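Local coordinates for protein alpha-glucosidase (Bacteroides thetaiotaomicron, PDB 5XFM) that probably hydrolyses beta-L-arabinopyranosides and alpha-galactosides, as a bifunctional family 97 glycoside hydrolase that carries a bound calcium ion, at residues M544-M547 / K548-T552; L516-T519 / V520-N524; L128-G132 / G133-V137. The protein carries 1 engineered substitution. One frame throughout, in Å; residues are numbered along the deposited sequence.

Interaction 1: residues M544-M547 / K548-T552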
ATOM      1  N   MET A 544      19.795  -2.552 -18.746  1.00 29.43           N
ATOM      2  CA  MET A 544      20.628  -2.218 -17.600  1.00 30.63           C
ATOM      3  C   MET A 544      20.934  -0.727 -17.564  1.00 30.71           C
ATOM      4  O   MET A 544      21.047  -0.129 -16.485  1.00 29.11           O
ATOM      5  CB  MET A 544      21.913  -3.038 -17.641  1.00 27.83           C
ATOM      6  CG  MET A 544      21.643  -4.527 -17.631  1.00 29.86           C
ATOM      7  SD  MET A 544      20.611  -4.973 -16.224  1.00 30.46           S
ATOM      8  CE  MET A 544      21.730  -4.600 -14.865  1.00 19.15           C
ATOM      9  N   ASP A 545      21.029  -0.134 -18.751  1.00 31.52           N
ATOM     10  CA  ASP A 545      21.219   1.302 -18.893  1.00 31.89           C
ATOM     11  C   ASP A 545      20.019   2.039 -18.335  1.00 32.87           C
ATOM     12  O   ASP A 545      20.174   3.025 -17.615  1.00 31.24           O
ATOM     13  CB  ASP A 545      21.454   1.700 -20.355  1.00 35.33           C
ATOM     14  CG  ASP A 545      22.870   1.407 -20.821  1.00 36.22           C
ATOM     15  OD1 ASP A 545      23.794   1.447 -19.982  1.00 40.08           O
ATOM     16  OD2 ASP A 545      23.067   1.161 -22.029  1.00 36.91           O
ATOM     17  N   PHE A 546      18.821   1.574 -18.677  1.00 31.49           N
ATOM     18  CA  PHE A 546      17.624   2.170 -18.100  1.00 32.42           C
ATOM     19  C   PHE A 546      17.649   2.062 -16.576  1.00 34.07           C
ATOM     20  O   PHE A 546      17.421   3.051 -15.871  1.00 28.47           O
ATOM     21  CB  PHE A 546      16.353   1.505 -18.621  1.00 27.48           C
ATOM     22  CG  PHE A 546      15.108   1.927 -17.875  1.00 32.60           C
ATOM     23  CD1 PHE A 546      14.454   3.103 -18.207  1.00 36.41           C
ATOM     24  CD2 PHE A 546      14.619   1.175 -16.821  1.00 29.35           C
ATOM     25  CE1 PHE A 546      13.326   3.504 -17.518  1.00 35.52           C
ATOM     26  CE2 PHE A 546      13.493   1.575 -16.126  1.00 28.55           C
ATOM     27  CZ  PHE A 546      12.846   2.735 -16.476  1.00 30.60           C
ATOM     28  N   MET A 547      17.927   0.857 -16.075  1.00 28.61           N
ATOM     29  CA  MET A 547      17.890   0.607 -14.634  1.00 29.35           C
ATOM     30  C   MET A 547      18.898   1.484 -13.901  1.00 34.83           C
ATOM     31  O   MET A 547      18.730   1.779 -12.718  1.00 35.80           O
ATOM     32  CB  MET A 547      18.136  -0.868 -14.326  1.00 25.91           C
ATOM     33  CG  MET A 547      16.969  -1.753 -14.724  1.00 28.41           C
ATOM     34  SD  MET A 547      15.423  -1.176 -14.001  1.00 34.39           S
ATOM     35  CE  MET A 547      15.738  -1.419 -12.257  1.00 28.19           C
ATOM     36  N   LYS A 548      19.951   1.891 -14.602  1.00 28.65           N
ATOM     37  CA  LYS A 548      20.897   2.839 -14.027  1.00 29.15           C
ATOM     38  C   LYS A 548      20.283   4.231 -13.782  1.00 28.59           C
ATOM     39  O   LYS A 548      20.748   4.969 -12.913  1.00 28.21           O
ATOM     40  CB  LYS A 548      22.133   2.954 -14.916  1.00 28.67           C
ATOM     41  CG  LYS A 548      23.160   1.858 -14.665  1.00 27.42           C
ATOM     42  CD  LYS A 548      24.117   1.707 -15.836  1.00 30.19           C
ATOM     43  CE  LYS A 548      25.475   1.180 -15.381  1.00 27.55           C
ATOM     44  NZ  LYS A 548      25.802  -0.151 -15.964  1.00 37.58           N
ATOM     45  N   ARG A 549      19.249   4.592 -14.540  1.00 32.60           N
ATOM     46  CA  ARG A 549      18.657   5.930 -14.432  1.00 28.40           C
ATOM     47  C   ARG A 549      17.283   5.950 -13.778  1.00 29.42           C
ATOM     48  O   ARG A 549      16.668   7.012 -13.666  1.00 33.90           O
ATOM     49  CB  ARG A 549      18.542   6.582 -15.813  1.00 28.93           C
ATOM     50  CG  ARG A 549      19.836   6.627 -16.607  1.00 38.94           C
ATOM     51  CD  ARG A 549      19.705   7.516 -17.837  1.00 50.55           C
ATOM     52  NE  ARG A 549      20.225   6.861 -19.036  1.00 57.19           N
ATOM     53  CZ  ARG A 549      19.519   6.655 -20.148  1.00 59.39           C
ATOM     54  NH1 ARG A 549      18.257   7.064 -20.227  1.00 69.71           N
ATOM     55  NH2 ARG A 549      20.077   6.043 -21.185  1.00 56.11           N
ATOM     56  N   VAL A 550      16.796   4.790 -13.347  1.00 35.96           N
ATOM     57  CA  VAL A 550      15.446   4.702 -12.792  1.00 34.74           C
ATOM     58  C   VAL A 550      15.242   5.550 -11.523  1.00 30.32           C
ATOM     59  O   VAL A 550      16.061   5.535 -10.601  1.00 31.04           O
ATOM     60  CB  VAL A 550      15.067   3.210 -12.506  1.00 31.60           C
ATOM     61  CG1 VAL A 550      15.879   2.631 -11.357  1.00 33.68           C
ATOM     62  CG2 VAL A 550      13.574   3.069 -12.248  1.00 32.67           C
ATOM     63  N   PRO A 551      14.147   6.324 -11.493  1.00 27.99           N
ATOM     64  CA  PRO A 551      13.771   7.061 -10.283  1.00 28.50           C
ATOM     65  C   PRO A 551      12.914   6.199  -9.363  1.00 29.12           C
ATOM     66  O   PRO A 551      12.372   5.188  -9.813  1.00 24.16           O
ATOM     67  CB  PRO A 551      12.982   8.259 -10.823  1.00 34.05           C
ATOM     68  CG  PRO A 551      12.609   7.908 -12.249  1.00 34.50           C
ATOM     69  CD  PRO A 551      13.243   6.600 -12.620  1.00 32.47           C
ATOM     70  N   THR A 552      12.825   6.567  -8.088  1.00 28.12           N
ATOM     71  CA  THR A 552      11.964   5.843  -7.153  1.00 29.85           C
ATOM     72  C   THR A 552      10.985   6.802  -6.463  1.00 24.24           C
ATOM     73  O   THR A 552      10.137   6.374  -5.687  1.00 24.28           O
ATOM     74  CB  THR A 552      12.774   5.071  -6.078  1.00 23.85           C
ATOM     75  OG1 THR A 552      13.385   5.985  -5.161  1.00 25.80           O
ATOM     76  CG2 THR A 552      13.842   4.199  -6.721  1.00 28.72           C
TER
HETATM   77  O   HOH W   1      24.721  -0.814 -18.322  1.00 31.33           O
HETATM   78  O   HOH W   2      22.196   5.002 -17.909  1.00 43.61           O

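Interaction 2: residues L516-T519 / V520-N524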
ATOM      1  N   LEU A 516      10.859  -3.493 -17.021  1.00 22.63           N
ATOM      2  CA  LEU A 516      11.295  -2.104 -16.951  1.00 24.44           C
ATOM      3  C   LEU A 516      10.097  -1.188 -16.639  1.00 28.45           C
ATOM      4  O   LEU A 516      10.173  -0.310 -15.774  1.00 22.54           O
ATOM      5  CB  LEU A 516      11.990  -1.700 -18.259  1.00 25.12           C
ATOM      6  CG  LEU A 516      13.224  -2.526 -18.678  1.00 28.69           C
ATOM      7  CD1 LEU A 516      13.879  -1.958 -19.929  1.00 31.40           C
ATOM      8  CD2 LEU A 516      14.262  -2.668 -17.565  1.00 20.38           C
ATOM      9  N   ALA A 517       8.988  -1.428 -17.336  1.00 18.50           N
ATOM     10  CA  ALA A 517       7.739  -0.705 -17.124  1.00 24.04           C
ATOM     11  C   ALA A 517       7.264  -0.843 -15.686  1.00 26.10           C
ATOM     12  O   ALA A 517       6.670   0.075 -15.117  1.00 23.56           O
ATOM     13  CB  ALA A 517       6.665  -1.211 -18.081  1.00 23.03           C
ATOM     14  N   THR A 518       7.526  -2.009 -15.107  1.00 24.00           N
ATOM     15  CA  THR A 518       7.119  -2.302 -13.740  1.00 30.10           C
ATOM     16  C   THR A 518       7.854  -1.430 -12.700  1.00 26.56           C
ATOM     17  O   THR A 518       7.348  -1.201 -11.601  1.00 22.90           O
ATOM     18  CB  THR A 518       7.342  -3.818 -13.458  1.00 29.03           C
ATOM     19  OG1 THR A 518       6.174  -4.549 -13.852  1.00 32.52           O
ATOM     20  CG2 THR A 518       7.641  -4.108 -11.998  1.00 37.62           C
ATOM     21  N   THR A 519       9.019  -0.896 -13.056  1.00 24.09           N
ATOM     22  CA  THR A 519       9.720   0.019 -12.152  1.00 23.49           C
ATOM     23  C   THR A 519       8.999   1.366 -12.052  1.00 28.86           C
ATOM     24  O   THR A 519       9.166   2.112 -11.082  1.00 26.64           O
ATOM     25  CB  THR A 519      11.194   0.244 -12.585  1.00 29.36           C
ATOM     26  OG1 THR A 519      11.246   0.963 -13.826  1.00 26.21           O
ATOM     27  CG2 THR A 519      11.916  -1.097 -12.729  1.00 29.70           C
ATOM     28  N   VAL A 520       8.188   1.669 -13.055  1.00 26.02           N
ATOM     29  CA  VAL A 520       7.407   2.890 -13.048  1.00 26.28           C
ATOM     30  C   VAL A 520       5.999   2.625 -12.513  1.00 30.25           C
ATOM     31  O   VAL A 520       5.424   3.451 -11.800  1.00 29.64           O
ATOM     32  CB  VAL A 520       7.343   3.504 -14.456  1.00 26.20           C
ATOM     33  CG1 VAL A 520       6.480   4.747 -14.453  1.00 27.42           C
ATOM     34  CG2 VAL A 520       8.746   3.840 -14.935  1.00 26.07           C
ATOM     35  N   LEU A 521       5.446   1.467 -12.858  1.00 24.18           N
ATOM     36  CA  LEU A 521       4.108   1.105 -12.410  1.00 23.92           C
ATOM     37  C   LEU A 521       4.002   0.950 -10.893  1.00 27.93           C
ATOM     38  O   LEU A 521       3.048   1.432 -10.288  1.00 25.32           O
ATOM     39  CB  LEU A 521       3.658  -0.190 -13.083  1.00 21.01           C
ATOM     40  CG  LEU A 521       3.437  -0.081 -14.592  1.00 24.53           C
ATOM     41  CD1 LEU A 521       3.073  -1.435 -15.186  1.00 26.63           C
ATOM     42  CD2 LEU A 521       2.378   0.958 -14.909  1.00 28.84           C
ATOM     43  N   LEU A 522       4.978   0.282 -10.282  1.00 26.18           N
ATOM     44  CA  LEU A 522       4.915  -0.028  -8.853  1.00 26.02           C
ATOM     45  C   LEU A 522       5.803   0.913  -8.025  1.00 26.15           C
ATOM     46  O   LEU A 522       7.029   0.892  -8.153  1.00 25.17           O
ATOM     47  CB  LEU A 522       5.323  -1.492  -8.616  1.00 23.72           C
ATOM     48  CG  LEU A 522       4.669  -2.545  -9.524  1.00 23.98           C
ATOM     49  CD1 LEU A 522       5.041  -3.965  -9.108  1.00 25.94           C
ATOM     50  CD2 LEU A 522       3.154  -2.381  -9.560  1.00 21.98           C
ATOM     51  N   GLN A 523       5.179   1.690  -7.140  1.00 20.44           N
ATOM     52  CA  GLN A 523       5.863   2.761  -6.407  1.00 15.20           C
ATOM     53  C   GLN A 523       6.301   2.373  -4.986  1.00 19.57           C
ATOM     54  O   GLN A 523       5.531   1.789  -4.211  1.00 13.70           O
ATOM     55  CB  GLN A 523       4.953   4.001  -6.352  1.00 24.29           C
ATOM     56  CG  GLN A 523       5.463   5.153  -5.498  1.00 15.79           C
ATOM     57  CD  GLN A 523       4.990   5.037  -4.056  1.00 23.32           C
ATOM     58  OE1 GLN A 523       3.849   4.645  -3.795  1.00 22.69           O
ATOM     59  NE2 GLN A 523       5.868   5.367  -3.113  1.00 19.40           N
ATOM     60  N   ASN A 524       7.557   2.683  -4.671  1.00 18.11           N
ATOM     61  CA  ASN A 524       8.101   2.594  -3.313  1.00 18.95           C
ATOM     62  C   ASN A 524       9.387   3.425  -3.242  1.00 25.87           C
ATOM     63  O   ASN A 524      10.227   3.339  -4.140  1.00 26.15           O
ATOM     64  CB  ASN A 524       8.364   1.138  -2.914  1.00 20.86           C
ATOM     65  CG  ASN A 524       8.517   0.958  -1.406  1.00 20.99           C
ATOM     66  OD1 ASN A 524       9.616   1.067  -0.861  1.00 24.30           O
ATOM     67  ND2 ASN A 524       7.409   0.691  -0.729  1.00 16.66           N
TER

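Interaction 3: residues L128-G132 / G133-V137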
ATOM      1  N   LEU A 128     -15.473  10.449  20.314  1.00 18.77           N
ATOM      2  CA  LEU A 128     -16.082  10.185  21.613  1.00 23.25           C
ATOM      3  C   LEU A 128     -15.560  11.186  22.637  1.00 29.06           C
ATOM      4  O   LEU A 128     -14.356  11.261  22.877  1.00 29.42           O
ATOM      5  CB  LEU A 128     -15.783   8.760  22.084  1.00 29.43           C
ATOM      6  CG  LEU A 128     -16.378   7.574  21.329  1.00 32.49           C
ATOM      7  CD1 LEU A 128     -15.553   6.348  21.606  1.00 24.14           C
ATOM      8  CD2 LEU A 128     -17.815   7.347  21.780  1.00 32.43           C
ATOM      9  N   PRO A 129     -16.466  11.960  23.242  1.00 27.56           N
ATOM     10  CA  PRO A 129     -16.069  12.964  24.232  1.00 31.52           C
ATOM     11  C   PRO A 129     -15.884  12.358  25.622  1.00 34.17           C
ATOM     12  O   PRO A 129     -16.295  11.219  25.853  1.00 29.76           O
ATOM     13  CB  PRO A 129     -17.247  13.941  24.219  1.00 24.00           C
ATOM     14  CG  PRO A 129     -18.423  13.055  23.931  1.00 32.07           C
ATOM     15  CD  PRO A 129     -17.919  11.981  22.986  1.00 26.54           C
ATOM     16  N   HIS A 130     -15.267  13.106  26.531  1.00 33.14           N
ATOM     17  CA  HIS A 130     -15.278  12.736  27.942  1.00 34.93           C
ATOM     18  C   HIS A 130     -16.701  12.861  28.487  1.00 36.18           C
ATOM     19  O   HIS A 130     -17.305  13.928  28.403  1.00 45.56           O
ATOM     20  CB  HIS A 130     -14.329  13.618  28.753  1.00 35.74           C
ATOM     21  CG  HIS A 130     -14.172  13.185  30.177  1.00 38.25           C
ATOM     22  ND1 HIS A 130     -15.129  13.429  31.140  1.00 46.63           N
ATOM     23  CD2 HIS A 130     -13.154  12.558  30.813  1.00 38.24           C
ATOM     24  CE1 HIS A 130     -14.720  12.946  32.300  1.00 40.79           C
ATOM     25  NE2 HIS A 130     -13.522  12.414  32.129  1.00 41.93           N
ATOM     26  N   GLN A 131     -17.233  11.776  29.046  1.00 34.26           N
ATOM     27  CA  GLN A 131     -18.615  11.766  29.521  1.00 36.82           C
ATOM     28  C   GLN A 131     -18.872  10.628  30.503  1.00 35.65           C
ATOM     29  O   GLN A 131     -18.164   9.622  30.495  1.00 36.22           O
ATOM     30  CB  GLN A 131     -19.585  11.653  28.345  1.00 35.44           C
ATOM     31  CG  GLN A 131     -19.608  10.276  27.689  1.00 35.62           C
ATOM     32  CD  GLN A 131     -20.506  10.231  26.468  1.00 37.27           C
ATOM     33  OE1 GLN A 131     -21.660  10.664  26.517  1.00 39.15           O
ATOM     34  NE2 GLN A 131     -19.981   9.707  25.363  1.00 26.53           N
ATOM     35  N   GLY A 132     -19.876  10.802  31.356  1.00 31.47           N
ATOM     36  CA  GLY A 132     -20.230   9.800  32.349  1.00 28.61           C
ATOM     37  C   GLY A 132     -19.146   9.531  33.374  1.00 30.54           C
ATOM     38  O   GLY A 132     -19.126   8.474  34.005  1.00 32.41           O
ATOM     39  N   GLY A 133     -18.238  10.485  33.542  1.00 31.12           N
ATOM     40  CA  GLY A 133     -17.127  10.310  34.458  1.00 34.78           C
ATOM     41  C   GLY A 133     -16.112   9.316  33.918  1.00 34.07           C
ATOM     42  O   GLY A 133     -15.319   8.754  34.672  1.00 29.73           O
ATOM     43  N   LYS A 134     -16.166   9.073  32.613  1.00 30.42           N
ATOM     44  CA  LYS A 134     -15.280   8.117  31.967  1.00 29.86           C
ATOM     45  C   LYS A 134     -14.128   8.847  31.278  1.00 29.79           C
ATOM     46  O   LYS A 134     -14.350   9.838  30.593  1.00 26.30           O
ATOM     47  CB  LYS A 134     -16.049   7.265  30.955  1.00 30.16           C
ATOM     48  CG  LYS A 134     -17.372   6.718  31.476  1.00 33.14           C
ATOM     49  CD  LYS A 134     -17.224   5.917  32.762  1.00 27.66           C
ATOM     50  CE  LYS A 134     -16.418   4.662  32.548  1.00 23.85           C
ATOM     51  NZ  LYS A 134     -16.511   3.776  33.741  1.00 37.48           N
ATOM     52  N   ALA A 135     -12.902   8.365  31.457  1.00 30.73           N
ATOM     53  CA  ALA A 135     -11.752   8.999  30.815  1.00 27.68           C
ATOM     54  C   ALA A 135     -11.137   8.077  29.762  1.00 27.39           C
ATOM     55  O   ALA A 135     -10.197   8.450  29.065  1.00 21.01           O
ATOM     56  CB  ALA A 135     -10.711   9.392  31.855  1.00 20.94           C
ATOM     57  N   SER A 136     -11.691   6.880  29.623  1.00 23.35           N
ATOM     58  CA  SER A 136     -11.183   5.951  28.626  1.00 26.74           C
ATOM     59  C   SER A 136     -12.268   5.014  28.146  1.00 24.33           C
ATOM     60  O   SER A 136     -13.278   4.811  28.816  1.00 24.43           O
ATOM     61  CB  SER A 136     -10.001   5.150  29.182  1.00 23.44           C
ATOM     62  OG  SER A 136     -10.361   4.427  30.349  1.00 26.72           O
ATOM     63  N   VAL A 137     -12.030   4.404  26.994  1.00 24.85           N
ATOM     64  CA  VAL A 137     -13.050   3.599  26.359  1.00 24.56           C
ATOM     65  C   VAL A 137     -12.444   2.375  25.683  1.00 22.08           C
ATOM     66  O   VAL A 137     -11.302   2.399  25.216  1.00 21.33           O
ATOM     67  CB  VAL A 137     -13.840   4.437  25.319  1.00 18.34           C
ATOM     68  CG1 VAL A 137     -12.934   4.901  24.195  1.00 21.32           C
ATOM     69  CG2 VAL A 137     -14.985   3.655  24.755  1.00 24.39           C
TER

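Interaction 1: residues M544-M547 / K548-T552
Lys548 and Asp545 meet on the last turn of helix 541-549, in the TIM-barrel-type catalytic domain of this family 97 enzyme. From its root the lysine chain runs back over the preceding turn. CB lies 3.3 Å from Asp545 O, and CG comes to 3.4 Å from Met544 O. CD stays close to that same Met544 O, at 3.6 Å. CG stands beside the backbone N (chi1 -83°), which lays the chain back over Met544 O and past the Asp545 carboxylate. The bend at its end brings NZ to the tip's own partner, a water 2.7 Å from Lys548 NZ. The two charged groups do not touch. This water joins them instead, accepting from Lys548 NZ and donating to Asp545 OD1, so the attraction between the opposite charges is probably tempered by solvent. A second water links Asp545 O to Arg549 NE.

The backbone tightens as the helix ends. Lys548 N still bonds to Met544 O at 3.0 Å, with a weak second bond to Asp545 O, whereas Arg549 N takes Phe546 O at 2.7 Å, one residue short of the alpha-helical spacing.

The other side of the helix is apolar and packs on helix 512-521. Phe546 also sets its ring edge-to-face with Tyr607. The Met547 side chain folds back twice and runs alongside Val550, which puts Met547 CE 4.2 Å from Val550 CG1. The other branch, Val550 CG2, meets the Phe546 ring obliquely, 4.2 Å from CE2.

Interaction 2: residues L516-T519 / V520-N524
Val520 and Thr518 have the most surface buried in this turn of helix 512-521, with Thr519 between them, and each residue uses a different part of itself. Val520 works mainly through its backbone: its N donates three residues back, to Ala517 O at 3.0 Å, and its CB rests 3.6 Å from the same oxygen. Leu521 N also takes Ala517 O, at 2.9 Å, so one buried oxygen is gripped by two amides.

Thr518 makes the side-chain contact. CG2 of Thr518 stands opposite the backbone N, which directs this methyl toward the following turn, where it meets Leu522 CD1 at 3.9 Å. Thr518 O meanwhile receives Leu522 N at 3.1 Å, with an N-H...O angle of 162°, and the backbone leaves helical angles at that leucine. Leu522 CG also rests against this carbonyl, 3.6 Å from Thr518 O.

Thr519 turns its hydroxyl back along the helix. With OG1 placed between the backbone N and the carbonyl carbon (chi1 68°), it donates to Leu516 O at 2.6 Å, in the carbonyl plane, and Thr519 N donates to that oxygen too. A valine in its place would probably leave Leu516 O with the backbone amide but without its hydroxyl donor.

Past the turn, Arg572 NH1 donates to both Val520 O and Leu521 O, capturing two of the last carbonyls of the helix, while Leu521 packs on strands 567-574 and 577-584. The arrangement is that of a C-terminal helix end with mixed three- and four-residue bonding, here leading toward strand 526-528 of the parallel barrel sheet.

Interaction 3: residues L128-G132 / G133-V137
Gln131 O receives Lys134 N at 3.0 Å, the hydrogen bond that closes a type I' beta turn from Gln131 to Lys134. Gly132 and Gly133 fill the two central positions with positive phi, 63° and 72°, values that favour glycine; a CB on Gly133 would clash with Gly132 O.

Beside the turn, the His130 ring, its CG anti to the backbone N (chi1 -173°), lies over Lys134 O. That oxygen is 2.9 Å above the ring plane and offset toward the rim, nearest His130 CD2 at 3.0 Å, so the approach is through the face rather than along an N-H. Ala135 CB follows at 4.1 Å from the same CD2.

Farther from the turn, Val137 CG1 meets Leu128 CD1 nearly perpendicularly, at 4.0 Å, and both residues pack on Phe252 and Leu254. Strands 121-128 and 136-147 belong to separate antiparallel sheets of the N-terminal domain, so this tight turn carries the chain from one sheet to the other, and Leu128 and Val137 meet between them. The chemistry is graded: one backbone bond and two glycines shape the exposed tip, while apolar contact takes over where the strands enter the protein.

In the fold
Interactions 1 and 2 belong to one packed unit: helices 541-549 and 512-521 touch, with Thr519 meeting Phe546 and Met547 of the helix and Val550 just beyond it, the nearest pair being Phe546 CE2 and Thr519 OG1 at 3.3 Å. Interaction 2 is wholly buried, and Leu516 O and Ala517 O each take two donors from the chain itself; interaction 1 is only partly so, with an apolar side against its neighbour and a charged, water-bridged side. Interaction 3 lies in the N-terminal domain, its centre about 47 Å from that of interaction 2 and 55 Å from that of interaction 1. There positive-phi glycines and a single backbone bond shape the exposed turn.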